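Local atomic coordinates of Ala-tRNApro hydrolase ProX (Aeropyrum pernix, PDB entry 1WDV), a protein that probably hydrolyses mischarged aminoacyl-tRNA, as a trans-editing deacylase that would free tRNA(Pro) of wrongly attached alanine. Residues I60-L74 with V140-E152. Numbering follows the deposited sequence.
Sequences IPGDKRLNINSMKEL and VEATGAVVADVSE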
loop_
_atom_site.group_PDB
_atom_site.type_symbol
_atom_site.label_atom_id
_atom_site.label_comp_id
_atom_site.label_asym_id
_atom_site.label_seq_id
_atom_site.Cartn_x
_atom_site.Cartn_y
_atom_site.Cartn_z
ATOM N N ILE A 60 -3.532 4.111 1.163
ATOM C CA ILE A 60 -4.379 5.283 0.961
ATOM C C ILE A 60 -4.363 5.757 -0.489
ATOM O O ILE A 60 -3.485 5.373 -1.275
ATOM C CB ILE A 60 -3.954 6.482 1.876
ATOM C CG1 ILE A 60 -2.599 7.038 1.441
ATOM C CG2 ILE A 60 -3.865 6.018 3.363
ATOM C CD1 ILE A 60 -2.233 8.384 2.151
ATOM N N PRO A 61 -5.369 6.554 -0.882
ATOM C CA PRO A 61 -5.476 7.103 -2.246
ATOM C C PRO A 61 -4.261 7.970 -2.541
ATOM O O PRO A 61 -3.736 8.637 -1.658
ATOM C CB PRO A 61 -6.747 7.943 -2.203
ATOM C CG PRO A 61 -7.520 7.358 -1.077
ATOM C CD PRO A 61 -6.495 7.002 -0.048
ATOM N N GLY A 62 -3.842 7.988 -3.797
ATOM C CA GLY A 62 -2.657 8.731 -4.180
ATOM C C GLY A 62 -2.734 10.231 -4.052
ATOM O O GLY A 62 -1.674 10.894 -3.963
ATOM N N ASP A 63 -3.962 10.761 -4.074
ATOM C CA ASP A 63 -4.165 12.198 -3.945
ATOM C C ASP A 63 -4.406 12.634 -2.500
ATOM O O ASP A 63 -4.838 13.756 -2.259
ATOM C CB ASP A 63 -5.305 12.691 -4.869
ATOM C CG ASP A 63 -6.638 11.991 -4.620
ATOM O OD1 ASP A 63 -6.687 11.014 -3.853
ATOM O OD2 ASP A 63 -7.654 12.428 -5.213
ATOM N N LYS A 64 -4.107 11.767 -1.531
ATOM C CA LYS A 64 -4.271 12.151 -0.120
ATOM C C LYS A 64 -2.970 11.883 0.617
ATOM O O LYS A 64 -2.021 11.350 0.049
ATOM C CB LYS A 64 -5.376 11.328 0.557
ATOM C CG LYS A 64 -6.715 11.321 -0.171
ATOM C CD LYS A 64 -7.480 12.615 0.014
ATOM C CE LYS A 64 -8.929 12.445 -0.480
ATOM N NZ LYS A 64 -9.623 13.761 -0.489
ATOM N N ARG A 65 -2.911 12.324 1.869
ATOM C CA ARG A 65 -1.752 12.072 2.720
ATOM C C ARG A 65 -2.254 11.396 3.987
ATOM O O ARG A 65 -3.453 11.401 4.285
ATOM C CB ARG A 65 -1.000 13.373 3.038
ATOM C CG ARG A 65 -0.147 13.829 1.839
ATOM C CD ARG A 65 0.610 15.127 2.050
ATOM N NE ARG A 65 1.648 15.310 1.025
ATOM C CZ ARG A 65 2.149 16.491 0.666
ATOM N NH1 ARG A 65 1.691 17.599 1.234
ATOM N NH2 ARG A 65 3.145 16.561 -0.215
ATOM N N LEU A 66 -1.348 10.792 4.733
ATOM C CA LEU A 66 -1.758 10.125 5.962
ATOM C C LEU A 66 -2.247 11.087 7.042
ATOM O O LEU A 66 -1.646 12.143 7.258
ATOM C CB LEU A 66 -0.580 9.322 6.518
ATOM C CG LEU A 66 -0.899 8.515 7.790
ATOM C CD1 LEU A 66 -1.688 7.275 7.366
ATOM C CD2 LEU A 66 0.397 8.110 8.502
ATOM N N ASN A 67 -3.335 10.710 7.717
ATOM C CA ASN A 67 -3.851 11.489 8.837
ATOM C C ASN A 67 -3.196 10.808 10.061
ATOM O O ASN A 67 -3.654 9.752 10.534
ATOM C CB ASN A 67 -5.378 11.378 8.906
ATOM C CG ASN A 67 -5.963 12.245 9.989
ATOM O OD1 ASN A 67 -5.387 12.371 11.071
ATOM N ND2 ASN A 67 -7.116 12.845 9.713
ATOM N N ILE A 68 -2.103 11.401 10.536
ATOM C CA ILE A 68 -1.346 10.856 11.660
ATOM C C ILE A 68 -2.191 10.636 12.902
ATOM O O ILE A 68 -2.125 9.581 13.523
ATOM C CB ILE A 68 -0.148 11.771 12.036
ATOM C CG1 ILE A 68 0.839 11.838 10.874
ATOM C CG2 ILE A 68 0.561 11.236 13.297
ATOM C CD1 ILE A 68 1.580 10.532 10.622
ATOM N N ASN A 69 -2.994 11.630 13.242
ATOM C CA ASN A 69 -3.859 11.549 14.412
ATOM C C ASN A 69 -4.782 10.343 14.312
ATOM O O ASN A 69 -5.033 9.664 15.294
ATOM C CB ASN A 69 -4.690 12.820 14.528
ATOM C CG ASN A 69 -5.574 12.826 15.758
ATOM O OD1 ASN A 69 -6.778 13.073 15.666
ATOM N ND2 ASN A 69 -4.979 12.566 16.918
ATOM N N SER A 70 -5.302 10.088 13.118
ATOM C CA SER A 70 -6.171 8.936 12.943
ATOM C C SER A 70 -5.446 7.618 13.199
ATOM O O SER A 70 -6.028 6.702 13.774
ATOM C CB SER A 70 -6.805 8.946 11.542
ATOM O OG SER A 70 -7.650 10.076 11.415
HETATM N N MSE A 71 -4.181 7.514 12.788
HETATM C CA MSE A 71 -3.415 6.299 13.018
HETATM C C MSE A 71 -3.054 6.156 14.496
HETATM O O MSE A 71 -2.943 5.042 14.999
HETATM C CB MSE A 71 -2.135 6.281 12.161
HETATM C CG MSE A 71 -2.305 5.713 10.772
HETATM SE SE MSE A 71 -3.116 4.001 10.740
HETATM C CE MSE A 71 -1.724 2.957 11.597
ATOM N N LYS A 72 -2.867 7.290 15.187
ATOM C CA LYS A 72 -2.550 7.274 16.608
ATOM C C LYS A 72 -3.743 6.698 17.357
ATOM O O LYS A 72 -3.577 5.915 18.303
ATOM C CB LYS A 72 -2.239 8.688 17.106
ATOM C CG LYS A 72 -2.032 8.794 18.625
ATOM C CD LYS A 72 -1.657 10.234 18.987
ATOM C CE LYS A 72 -1.806 10.542 20.487
ATOM N NZ LYS A 72 -0.687 10.018 21.328
ATOM N N GLU A 73 -4.946 7.082 16.930
ATOM C CA GLU A 73 -6.173 6.577 17.544
ATOM C C GLU A 73 -6.338 5.087 17.232
ATOM O O GLU A 73 -6.663 4.282 18.110
ATOM C CB GLU A 73 -7.386 7.358 17.032
ATOM C CG GLU A 73 -7.415 8.807 17.509
ATOM C CD GLU A 73 -8.470 9.652 16.802
ATOM O OE1 GLU A 73 -9.601 9.151 16.597
ATOM O OE2 GLU A 73 -8.173 10.825 16.465
ATOM N N LEU A 74 -6.098 4.707 15.983
ATOM C CA LEU A 74 -6.238 3.299 15.609
ATOM C C LEU A 74 -5.220 2.437 16.356
ATOM O O LEU A 74 -5.558 1.380 16.912
ATOM C CB LEU A 74 -6.047 3.139 14.088
ATOM C CG LEU A 74 -6.324 1.756 13.478
ATOM C CD1 LEU A 74 -7.698 1.262 13.924
ATOM C CD2 LEU A 74 -6.282 1.854 11.956
ATOM N N VAL A 140 -8.921 -6.603 1.270
ATOM C CA VAL A 140 -9.422 -6.639 2.631
ATOM C C VAL A 140 -9.888 -8.033 2.995
ATOM O O VAL A 140 -9.514 -8.560 4.058
ATOM C CB VAL A 140 -10.547 -5.604 2.817
ATOM C CG1 VAL A 140 -11.164 -5.712 4.209
ATOM C CG2 VAL A 140 -9.964 -4.199 2.658
ATOM N N GLU A 141 -10.658 -8.663 2.122
ATOM C CA GLU A 141 -11.167 -9.985 2.446
ATOM C C GLU A 141 -10.050 -11.014 2.605
ATOM O O GLU A 141 -10.093 -11.864 3.504
ATOM C CB GLU A 141 -12.166 -10.453 1.394
ATOM C CG GLU A 141 -12.769 -11.808 1.732
ATOM C CD GLU A 141 -13.982 -12.132 0.912
ATOM O OE1 GLU A 141 -15.019 -11.437 1.079
ATOM O OE2 GLU A 141 -13.904 -13.082 0.108
ATOM N N ALA A 142 -9.041 -10.935 1.752
ATOM C CA ALA A 142 -7.944 -11.897 1.799
ATOM C C ALA A 142 -7.012 -11.763 2.990
ATOM O O ALA A 142 -6.394 -12.737 3.416
ATOM C CB ALA A 142 -7.135 -11.805 0.519
ATOM N N THR A 143 -6.951 -10.573 3.567
ATOM C CA THR A 143 -5.997 -10.318 4.641
ATOM C C THR A 143 -6.572 -10.029 6.016
ATOM O O THR A 143 -5.845 -10.075 7.020
ATOM C CB THR A 143 -5.139 -9.106 4.277
ATOM O OG1 THR A 143 -6.009 -7.973 4.130
ATOM C CG2 THR A 143 -4.381 -9.332 2.977
ATOM N N GLY A 144 -7.862 -9.718 6.062
ATOM C CA GLY A 144 -8.487 -9.358 7.326
ATOM C C GLY A 144 -8.082 -7.955 7.724
ATOM O O GLY A 144 -8.241 -7.538 8.882
ATOM N N ALA A 145 -7.578 -7.199 6.753
ATOM C CA ALA A 145 -7.140 -5.844 6.997
ATOM C C ALA A 145 -8.187 -4.984 7.687
ATOM O O ALA A 145 -9.401 -5.127 7.471
ATOM C CB ALA A 145 -6.738 -5.195 5.680
ATOM N N VAL A 146 -7.699 -4.084 8.523
ATOM C CA VAL A 146 -8.535 -3.138 9.223
ATOM C C VAL A 146 -8.935 -2.007 8.262
ATOM O O VAL A 146 -8.072 -1.395 7.654
ATOM C CB VAL A 146 -7.749 -2.483 10.372
ATOM C CG1 VAL A 146 -8.648 -1.543 11.122
ATOM C CG2 VAL A 146 -7.151 -3.551 11.283
ATOM N N VAL A 147 -10.225 -1.738 8.116
ATOM C CA VAL A 147 -10.675 -0.635 7.258
ATOM C C VAL A 147 -10.866 0.583 8.169
ATOM O O VAL A 147 -11.556 0.480 9.179
ATOM C CB VAL A 147 -12.013 -1.008 6.570
ATOM C CG1 VAL A 147 -12.542 0.158 5.787
ATOM C CG2 VAL A 147 -11.781 -2.231 5.611
ATOM N N ALA A 148 -10.276 1.730 7.808
ATOM C CA ALA A 148 -10.359 2.914 8.647
ATOM C C ALA A 148 -10.330 4.188 7.828
ATOM O O ALA A 148 -10.158 4.142 6.618
ATOM C CB ALA A 148 -9.179 2.905 9.639
ATOM N N ASP A 149 -10.523 5.326 8.484
ATOM C CA ASP A 149 -10.466 6.615 7.815
ATOM C C ASP A 149 -9.125 7.163 8.263
ATOM O O ASP A 149 -9.009 7.734 9.354
ATOM C CB ASP A 149 -11.620 7.509 8.289
ATOM C CG ASP A 149 -12.960 6.910 7.938
ATOM O OD1 ASP A 149 -13.236 6.793 6.739
ATOM O OD2 ASP A 149 -13.721 6.530 8.854
ATOM N N VAL A 150 -8.123 7.007 7.405
ATOM C CA VAL A 150 -6.767 7.408 7.770
ATOM C C VAL A 150 -6.081 8.349 6.801
ATOM O O VAL A 150 -4.858 8.479 6.822
ATOM C CB VAL A 150 -5.902 6.148 7.964
ATOM C CG1 VAL A 150 -6.345 5.412 9.229
ATOM C CG2 VAL A 150 -6.038 5.232 6.744
ATOM N N SER A 151 -6.856 9.009 5.946
ATOM C CA SER A 151 -6.276 9.924 4.983
ATOM C C SER A 151 -6.865 11.312 5.128
ATOM O O SER A 151 -7.932 11.483 5.711
ATOM C CB SER A 151 -6.501 9.389 3.557
ATOM O OG SER A 151 -7.883 9.218 3.289
ATOM N N GLU A 152 -6.159 12.302 4.599
ATOM C CA GLU A 152 -6.616 13.690 4.669
ATOM C C GLU A 152 -6.090 14.481 3.488
ATOM O O GLU A 152 -6.587 15.622 3.301
ATOM C CB GLU A 152 -6.139 14.348 5.969
ATOM C CG GLU A 152 -4.636 14.340 6.138
ATOM C CD GLU A 152 -4.204 14.958 7.452
ATOM O OE1 GLU A 152 -4.998 14.941 8.419
ATOM O OE2 GLU A 152 -3.063 15.448 7.527
ATOM O OXT GLU A 152 -5.182 13.969 2.788
HETATM O O HOH W 1 -7.790 16.129 0.760
HETATM O O HOH W 2 -9.316 13.172 7.147
HETATM O O HOH W 3 -1.481 14.312 9.807
HETATM O O HOH W 4 -9.389 10.485 9.264
#
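Two first torsions bring Asn67 and Glu152 together: the amide of Asn67 swings anti to its own backbone N (chi1 -176°), while CG of Glu152 sits between backbone N and carbonyl carbon (chi1 58°), sending an otherwise extended chain across the amide at about a right angle. Asn67 ND2 comes within 3.2 Å of Glu152 OE1, but the angle is too poor for a hydrogen bond. The amide works instead as an N-cap: its OD1 accepts from Ser70 N, the donor standing above the carbonyl plane, at the start of helix 68-75. Replacing Asn67 by alanine removes the amide, which would probably leave Ser70 N without its cap and open a gap beside the side-chain carboxylate of Glu152.

The backbones meet in a single bridge between Leu66 and Ser151, an example of a chain terminus secured by main-chain bonds. Arg65 N gives a nearly straight bond to Glu152 OXT (3.0 Å), Glu152 N returns one to Arg65 O, and Asn67 N donates to Val150 O at 2.8 Å. Val150 fills the apolar side. Its CG1 touches Met71 SE at 3.8 Å and its CG2 meets CG2 of Ile60 at 4.1 Å; Val58 of strand 55-61 adds to this packing. Farther along the helix, CD2 of Leu74 rests on Ala148 CB (3.9 Å), joining the helix to edge strand 146-148. Asp112 holds both Val150 N and Ser151 OG.

Waters extend the polar side: one links Glu152 OE2 with Ile68 N, another Lys64 NZ with Glu152 O. With the terminal carboxylate receiving a backbone N-H and a water-mediated lysine, its negative charge is probably eased, and the C-terminus is fastened to the loop that leads into the helix.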